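Local coordinates for protein Cag-Z (Helicobacter pylori, PDB 1S2X) that is of unknown function but is encoded on the cag pathogenicity island and probably takes part in its type IV secretion system, at residues 18-21 against 22-26; 52-55 against 56-60; 59-62 against 63-67; 146-149 against 150-153. The protein carries 1 engineered substitution. All blocks are in the same frame, centred on the assembly; numbering follows the deposited sequence.

Overall arrangement
Followed from the N terminus, interaction 1 comes first, interactions 2 and 3 overlap on one helix, and interaction 4 follows; each is local to a turn or two, so none closes a long loop. Interaction 1 covers the C-terminal end of helix 14-23. Interactions 2 and 3 are successive turns of helix 52-68, sharing V59 and Q60, with centres about 10 Å apart. Interaction 4 starts helix 149-158 and returns to the first turns of helix 52-68, where M151 packs on P52, Q53 and L56. Interactions 2 and 4 thus tie the two helices together, on the opposite side of the chain's centre from interaction 1, whose nearest atoms to either are about 26 or 27 Å away.

Interaction 1 of 4, residues 18-21 against 22-26; sequences QKIL and DSNSS
Q18 O to D22 N and K19 O to S23 N are i to i+4 bonds of the last turn of helix 14-23, at 3.1 and 2.9 Å, the first almost straight with 175° at the hydrogen. N24 N continues the pattern to I20 O, longer at 3.3 Å, with a weak bond to L21 O beside it; N24 is also the first residue to depart from helical backbone angles.

Among the side chains, Q18 and D22 pair one turn apart on the outer surface. CG of Q18 stands anti to the backbone N (chi1 -174°) and the chain then bends, which swings the amide alongside the helix toward D22. Q18 NE2 reaches D22 OD1 at 2.7 Å, yet the bond is weak because the N-H points poorly at the oxygen; amide and carboxylate planes are 46° apart. The other carboxylate oxygen, D22 OD2, sits 2.8 Å from Q18 O, an approach of two acceptors that should cost some electrostatic energy.

At the helix end N24 folds back beside I20. Its ND2 gives a second, weak bond to I20 O at 3.3 Å, so backbone and side chain of one asparagine both serve the same carbonyl, I20 O, and ND2 also lies 3.8 Å from I20 CG2. S25 OG adds a weak bond to D22 O.

I20 and L21 pack against the neighbouring helices. I20 rests on A86 and S87 of helix 74-101, while L21 touches Y79 of that helix and F122 and E126 of helix 105-135. N24, for its part, meets N82 of helix 74-101.

Interaction 2 of 4, residues 52-55 against 56-60; sequences PQDF and LRRVQ
D54 and R58, one turn apart, carry the charged part of this contact at the start of helix 52-68, an i to i+4 salt bridge. D54 OD2 alone takes both R58 NE, at 3.1 Å, and R58 NH2, at 3.3 Å. Both bonds are weak by their angles; the carboxylate and guanidinium planes are 88° apart. OD2 also accepts from N50 N just ahead of the helix, and D51 OD2 accepts from D54 N, so the preceding turn holds the aspartate in position.

The backbone bonds are regular: P52 O to L56 N, Q53 O to R57 N, D54 O to R58 N and F55 O to V59 N, the last the shortest at 2.7 Å.

A mixed van der Waals contact sets a polar oxygen against a methyl: Q53 OE1 lies 3.5 Å from L56 CD1, reached because the glutamine chain is bent.

Apolar contacts gather round F55. L56 CD2 meets F55 CD1 at 3.7 Å, and outside the two segments P144 and I147 also touch the F55 side chain. With CG anti to its own N (chi1 168°), F55 turns one ring face to V59: CG2 sits 3.8 Å from the centroid, 15° off the ring normal, a CH-pi contact.

Interaction 3 of 4, residues 59-62 against 63-67; sequences VQEL and RINMQ
E61 O receives N65 N at 2.8 Å, and the two side chains lie near each other without joining directly. E61 OE2 and N65 ND2 stay 3.9 Å apart, with carboxylate and amide planes turned 59° to each other, and two waters bridge them. One donates to E61 OE2 at 2.8 Å and to N65 OD1 at 2.9 Å. The other accepts from N65 ND2 at 2.8 Å and donates more weakly to OE2. Both ends of the amide are therefore linked to the same carboxylate oxygen through separate waters.

The E61 chain sets this up: it leaves with CG anti to the backbone N (chi1 -165°) and then bends, which carries OE2 forward along the helix, toward its C-terminal end, where it also lies 3.8 Å from I64 CG2. The carboxylate thus has an apolar neighbour beside its water-bridged one.

These are i to i+3 and i to i+4 contacts on helix 52-68, whose regular hydrogen bonding runs unbroken here, from V59 O to R63 N through L62 O to M66 N, the last at 2.8 Å.

On the buried flank the selenomethionine M66 passes its CG 3.3 Å from L62 O. L62 packs on F38 and Y42 of helix 31-43, and M66 on F38 as well as I71 and F73; N65 also touches Y42. On the side toward helix 149-158, V59 meets A155 and I158, and the R63 chain leads away from this turn to give NH1 to I158 O.

Interaction 4 of 4, residues 146-149 against 150-153; sequences FIDG and NMMG
D148 is the N-cap of helix 149-158, and its carboxylate oxygen OD2 accepts from two backbone donors of the opening turn. M151 N comes in at 2.7 Å with 175° at the hydrogen, nearly along the C-O bond, while N150 N, at 2.9 Å, makes a weak, bent bond. The carboxylate can reach both because CG lies between the backbone N and the carbonyl carbon (chi1 66°), which folds the side chain over the helix start. Two N-H groups of the opening turn are met in this way, and a negative group there would be expected to interact favourably with the helix dipole.

G149 and N150, the other residues with much surface covered by the contact, form the first turn itself. D148 O takes M152 N at 2.9 Å, and G149 O takes G153 N at 3.1 Å. N150 lies alongside D148, with N150 CB 3.4 Å from D148 OD2 and the amide and carboxylate planes 83° apart.

Just ahead of the cap, I147 adds an apolar contact to the fifth residue on, the selenomethionine M152, the pairing of a hydrophobic staple, and touches the selenomethionine M151 too. M151 also rests on P52, Q53 and L56, so the opening turn touches helix 52-68, while M152 turns to R140 and L143. One methyl of I147 makes both contacts: I147 CG2 lies 4.2 Å from M152 CG and 3.8 Å from M151 CB.

Interaction 1 of 4, residues 18-21 against 22-26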
# COMPACT_ATOMS: atom_id res chain seq x y z
N GLN A 18 -12.46 -3.32 -9.74
CA GLN A 18 -11.57 -3.14 -10.88
C GLN A 18 -11.67 -1.73 -11.43
O GLN A 18 -10.74 -1.18 -12.03
CB GLN A 18 -11.87 -4.19 -11.95
CG GLN A 18 -10.93 -4.22 -13.15
CD GLN A 18 -9.46 -4.44 -12.86
OE1 GLN A 18 -9.05 -5.28 -12.06
NE2 GLN A 18 -8.60 -3.67 -13.52
N LYS A 19 -12.83 -1.11 -11.23
CA LYS A 19 -13.03 0.25 -11.73
C LYS A 19 -12.20 1.23 -10.92
O LYS A 19 -11.64 2.20 -11.42
CB LYS A 19 -14.50 0.64 -11.69
CG LYS A 19 -15.47 -0.30 -12.39
CD LYS A 19 -15.18 -0.42 -13.87
CE LYS A 19 -16.14 0.44 -14.72
NZ LYS A 19 -15.55 0.79 -16.03
N ILE A 20 -12.14 0.96 -9.62
CA ILE A 20 -11.34 1.80 -8.72
C ILE A 20 -9.86 1.55 -8.95
O ILE A 20 -9.02 2.45 -8.80
CB ILE A 20 -11.78 1.55 -7.27
CG1 ILE A 20 -13.27 1.87 -7.05
CG2 ILE A 20 -10.92 2.29 -6.28
CD1 ILE A 20 -13.62 2.09 -5.60
N LEU A 21 -9.45 0.34 -9.33
CA LEU A 21 -8.05 0.15 -9.69
C LEU A 21 -7.66 0.96 -10.93
O LEU A 21 -6.75 1.78 -10.90
CB LEU A 21 -7.76 -1.33 -9.91
CG LEU A 21 -7.70 -2.21 -8.67
CD1 LEU A 21 -7.48 -3.66 -9.06
CD2 LEU A 21 -6.63 -1.75 -7.69
N ASP A 22 -8.34 0.75 -12.06
CA ASP A 22 -8.05 1.47 -13.29
C ASP A 22 -8.21 2.97 -13.14
O ASP A 22 -7.45 3.78 -13.68
CB ASP A 22 -8.98 0.99 -14.41
CG ASP A 22 -9.10 -0.51 -14.51
OD1 ASP A 22 -8.06 -1.19 -14.37
OD2 ASP A 22 -10.23 -1.01 -14.73
N SER A 23 -9.23 3.37 -12.40
CA SER A 23 -9.48 4.79 -12.19
C SER A 23 -8.28 5.49 -11.55
O SER A 23 -7.98 6.63 -11.89
CB SER A 23 -10.73 4.98 -11.32
OG SER A 23 -10.75 6.24 -10.69
N ASN A 24 -7.64 4.79 -10.63
CA ASN A 24 -6.58 5.29 -9.78
C ASN A 24 -5.21 4.78 -10.19
O ASN A 24 -4.24 4.91 -9.44
CB ASN A 24 -6.83 4.87 -8.32
CG ASN A 24 -7.73 5.81 -7.55
OD1 ASN A 24 -7.35 6.94 -7.22
ND2 ASN A 24 -8.93 5.35 -7.22
N SER A 25 -5.11 4.16 -11.35
CA SER A 25 -3.88 3.46 -11.70
C SER A 25 -2.76 4.40 -12.12
O SER A 25 -1.64 3.93 -12.36
CB SER A 25 -4.14 2.44 -12.81
OG SER A 25 -4.08 3.05 -14.09
N SER A 26 -3.03 5.70 -12.23
CA SER A 26 -1.98 6.53 -12.81
C SER A 26 -0.80 6.71 -11.86
O SER A 26 0.35 6.71 -12.31
CB SER A 26 -2.48 7.93 -13.21
OG SER A 26 -1.39 8.65 -13.79

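Interaction 2 of 4, residues 52-55 against 56-60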
# COMPACT_ATOMS: atom_id res chain seq x y z
N PRO A 52 30.01 -3.29 8.16
CA PRO A 52 28.76 -2.66 8.60
C PRO A 52 28.67 -1.16 8.39
O PRO A 52 27.66 -0.62 7.92
CB PRO A 52 28.78 -2.96 10.11
CG PRO A 52 29.45 -4.29 10.21
CD PRO A 52 30.50 -4.28 9.14
N GLN A 53 29.70 -0.38 8.73
CA GLN A 53 29.43 1.06 8.59
C GLN A 53 29.72 1.50 7.16
O GLN A 53 29.32 2.59 6.73
CB GLN A 53 30.20 1.87 9.62
CG GLN A 53 29.66 1.80 11.04
CD GLN A 53 28.18 2.07 11.18
OE1 GLN A 53 27.64 3.03 10.63
NE2 GLN A 53 27.48 1.22 11.93
N ASP A 54 30.43 0.67 6.40
CA ASP A 54 30.66 1.03 5.00
C ASP A 54 29.36 0.77 4.23
O ASP A 54 29.06 1.49 3.28
CB ASP A 54 31.80 0.25 4.37
CG ASP A 54 32.06 0.55 2.91
OD1 ASP A 54 32.29 1.72 2.55
OD2 ASP A 54 32.05 -0.41 2.10
N PHE A 55 28.64 -0.24 4.66
CA PHE A 55 27.30 -0.54 4.18
C PHE A 55 26.40 0.67 4.42
O PHE A 55 25.71 1.16 3.52
CB PHE A 55 26.74 -1.78 4.89
CG PHE A 55 25.26 -2.02 4.68
CD1 PHE A 55 24.34 -1.82 5.70
CD2 PHE A 55 24.77 -2.45 3.46
CE1 PHE A 55 22.99 -2.04 5.51
CE2 PHE A 55 23.42 -2.67 3.26
CZ PHE A 55 22.52 -2.47 4.28
N LEU A 56 26.40 1.17 5.65
CA LEU A 56 25.50 2.28 6.01
C LEU A 56 25.90 3.56 5.29
O LEU A 56 25.05 4.39 4.97
CB LEU A 56 25.50 2.50 7.52
CG LEU A 56 24.70 1.44 8.27
CD1 LEU A 56 24.51 1.85 9.72
CD2 LEU A 56 23.37 1.21 7.55
N ARG A 57 27.20 3.71 5.08
CA ARG A 57 27.68 4.82 4.28
C ARG A 57 27.13 4.70 2.86
O ARG A 57 26.74 5.67 2.23
CB ARG A 57 29.20 4.85 4.20
CG ARG A 57 29.71 6.01 3.34
CD ARG A 57 30.01 7.19 4.26
NE ARG A 57 30.71 6.75 5.47
CZ ARG A 57 32.01 6.49 5.53
NH1 ARG A 57 32.79 6.63 4.48
NH2 ARG A 57 32.54 6.09 6.68
N ARG A 58 27.10 3.46 2.35
CA ARG A 58 26.59 3.26 1.00
C ARG A 58 25.08 3.40 0.99
O ARG A 58 24.47 3.77 -0.01
CB ARG A 58 27.02 1.88 0.50
CG ARG A 58 28.53 1.79 0.26
CD ARG A 58 28.90 0.51 -0.47
NE ARG A 58 30.34 0.28 -0.43
CZ ARG A 58 31.02 -0.37 -1.36
NH1 ARG A 58 30.42 -0.85 -2.44
NH2 ARG A 58 32.34 -0.52 -1.20
N VAL A 59 24.46 3.10 2.13
CA VAL A 59 23.00 3.29 2.24
C VAL A 59 22.66 4.78 2.29
O VAL A 59 21.74 5.22 1.60
CB VAL A 59 22.44 2.57 3.47
CG1 VAL A 59 20.99 2.98 3.71
CG2 VAL A 59 22.54 1.06 3.32
N GLN A 60 23.37 5.62 3.03
CA GLN A 60 23.25 7.06 2.88
C GLN A 60 23.37 7.55 1.44
O GLN A 60 22.58 8.33 0.92
CB GLN A 60 24.37 7.78 3.66
CG GLN A 60 24.18 7.77 5.16
CD GLN A 60 25.02 8.86 5.81
OE1 GLN A 60 25.40 9.85 5.18
NE2 GLN A 60 25.29 8.65 7.08

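Interaction 3 of 4, residues 59-62 against 63-67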
# COMPACT_ATOMS: atom_id res chain seq x y z
N VAL A 59 24.46 3.10 2.13
CA VAL A 59 23.00 3.29 2.24
C VAL A 59 22.66 4.78 2.29
O VAL A 59 21.74 5.22 1.60
CB VAL A 59 22.44 2.57 3.47
CG1 VAL A 59 20.99 2.98 3.71
CG2 VAL A 59 22.54 1.06 3.32
N GLN A 60 23.37 5.62 3.03
CA GLN A 60 23.25 7.06 2.88
C GLN A 60 23.37 7.55 1.44
O GLN A 60 22.58 8.33 0.92
CB GLN A 60 24.37 7.78 3.66
CG GLN A 60 24.18 7.77 5.16
CD GLN A 60 25.02 8.86 5.81
OE1 GLN A 60 25.40 9.85 5.18
NE2 GLN A 60 25.29 8.65 7.08
N GLU A 61 24.41 7.14 0.72
CA GLU A 61 24.56 7.57 -0.67
C GLU A 61 23.41 7.11 -1.54
O GLU A 61 22.98 7.77 -2.48
CB GLU A 61 25.90 7.04 -1.22
CG GLU A 61 26.35 7.68 -2.52
CD GLU A 61 26.32 9.20 -2.44
OE1 GLU A 61 27.01 9.77 -1.57
OE2 GLU A 61 25.59 9.83 -3.24
N LEU A 62 22.88 5.92 -1.24
CA LEU A 62 21.70 5.43 -1.94
C LEU A 62 20.51 6.35 -1.70
O LEU A 62 19.76 6.62 -2.64
CB LEU A 62 21.32 4.00 -1.50
CG LEU A 62 20.15 3.35 -2.23
CD1 LEU A 62 20.40 3.30 -3.73
CD2 LEU A 62 19.89 1.95 -1.70
N ARG A 63 20.33 6.80 -0.46
CA ARG A 63 19.24 7.72 -0.18
C ARG A 63 19.46 9.04 -0.91
O ARG A 63 18.53 9.68 -1.38
CB ARG A 63 19.10 8.04 1.31
CG ARG A 63 18.02 9.07 1.66
CD ARG A 63 16.62 8.57 1.37
NE ARG A 63 15.50 9.48 1.57
CZ ARG A 63 14.81 9.59 2.70
NH1 ARG A 63 15.13 8.84 3.75
NH2 ARG A 63 13.79 10.43 2.85
N ILE A 64 20.71 9.45 -0.96
CA ILE A 64 20.98 10.72 -1.66
C ILE A 64 20.69 10.51 -3.13
O ILE A 64 20.09 11.38 -3.77
CB ILE A 64 22.40 11.25 -1.39
CG1 ILE A 64 22.61 11.81 0.02
CG2 ILE A 64 22.81 12.31 -2.41
CD1 ILE A 64 24.06 11.95 0.42
N ASN A 65 21.06 9.35 -3.69
CA ASN A 65 20.73 9.10 -5.10
C ASN A 65 19.23 8.99 -5.30
O ASN A 65 18.67 9.41 -6.32
CB ASN A 65 21.45 7.84 -5.62
CG ASN A 65 22.89 8.22 -5.92
OD1 ASN A 65 23.08 9.34 -6.37
ND2 ASN A 65 23.87 7.36 -5.68
N MSE A 66 18.52 8.45 -4.31
CA MSE A 66 17.05 8.41 -4.42
C MSE A 66 16.53 9.84 -4.50
O MSE A 66 15.67 10.21 -5.32
CB MSE A 66 16.45 7.68 -3.22
CG MSE A 66 16.50 6.16 -3.12
SE MSE A 66 16.00 5.56 -1.47
CE MSE A 66 14.22 5.68 -1.74
N GLN A 67 16.99 10.75 -3.65
CA GLN A 67 16.45 12.13 -3.67
C GLN A 67 16.77 12.83 -4.97
O GLN A 67 15.94 13.50 -5.57
CB GLN A 67 17.01 12.97 -2.52
CG GLN A 67 16.75 12.41 -1.12
CD GLN A 67 15.51 12.95 -0.43
OE1 GLN A 67 15.46 13.18 0.78
NE2 GLN A 67 14.45 13.17 -1.20
O HOH W 1 26.57 8.12 -5.78
O HOH W 2 25.05 11.28 -5.52

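Interaction 4 of 4, residues 146-149 against 150-153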
# COMPACT_ATOMS: atom_id res chain seq x y z
N PHE A 146 27.10 -10.10 5.73
CA PHE A 146 27.29 -9.82 7.14
C PHE A 146 26.23 -8.90 7.70
O PHE A 146 26.35 -8.39 8.81
CB PHE A 146 28.69 -9.21 7.34
CG PHE A 146 29.04 -8.06 6.43
CD1 PHE A 146 29.87 -8.22 5.33
CD2 PHE A 146 28.55 -6.79 6.67
CE1 PHE A 146 30.20 -7.16 4.52
CE2 PHE A 146 28.86 -5.71 5.86
CZ PHE A 146 29.70 -5.89 4.77
N ILE A 147 25.15 -8.63 6.97
CA ILE A 147 24.19 -7.67 7.54
C ILE A 147 23.09 -8.35 8.34
O ILE A 147 22.49 -9.33 7.91
CB ILE A 147 23.63 -6.82 6.39
CG1 ILE A 147 24.77 -6.22 5.56
CG2 ILE A 147 22.68 -5.74 6.86
CD1 ILE A 147 25.63 -5.27 6.38
N ASP A 148 22.82 -7.86 9.55
CA ASP A 148 21.79 -8.46 10.39
C ASP A 148 20.50 -7.62 10.33
O ASP A 148 20.52 -6.55 9.72
CB ASP A 148 22.24 -8.58 11.84
CG ASP A 148 22.46 -7.27 12.56
OD1 ASP A 148 22.94 -7.29 13.72
OD2 ASP A 148 22.18 -6.17 12.03
N GLY A 149 19.48 -8.12 11.00
CA GLY A 149 18.18 -7.49 11.11
C GLY A 149 18.29 -6.10 11.69
O GLY A 149 17.46 -5.23 11.47
N ASN A 150 19.35 -5.84 12.45
CA ASN A 150 19.41 -4.53 13.10
C ASN A 150 19.92 -3.48 12.10
O ASN A 150 19.30 -2.43 11.97
CB ASN A 150 20.29 -4.57 14.34
CG ASN A 150 20.26 -3.30 15.17
OD1 ASN A 150 19.24 -2.89 15.72
ND2 ASN A 150 21.42 -2.66 15.26
N MSE A 151 21.01 -3.79 11.43
CA MSE A 151 21.53 -2.91 10.39
C MSE A 151 20.50 -2.80 9.27
O MSE A 151 20.42 -1.74 8.66
CB MSE A 151 22.88 -3.36 9.85
CG MSE A 151 24.08 -3.15 10.75
SE MSE A 151 24.37 -1.45 11.30
CE MSE A 151 26.10 -1.27 11.00
N MSE A 152 19.69 -3.84 8.99
CA MSE A 152 18.64 -3.65 7.98
C MSE A 152 17.65 -2.60 8.50
O MSE A 152 17.19 -1.74 7.75
CB MSE A 152 17.90 -4.93 7.64
CG MSE A 152 18.53 -5.78 6.54
SE MSE A 152 17.74 -7.41 6.44
CE MSE A 152 16.08 -6.88 6.06
N GLY A 153 17.36 -2.67 9.79
CA GLY A 153 16.46 -1.72 10.43
C GLY A 153 16.91 -0.29 10.19
O GLY A 153 16.13 0.57 9.74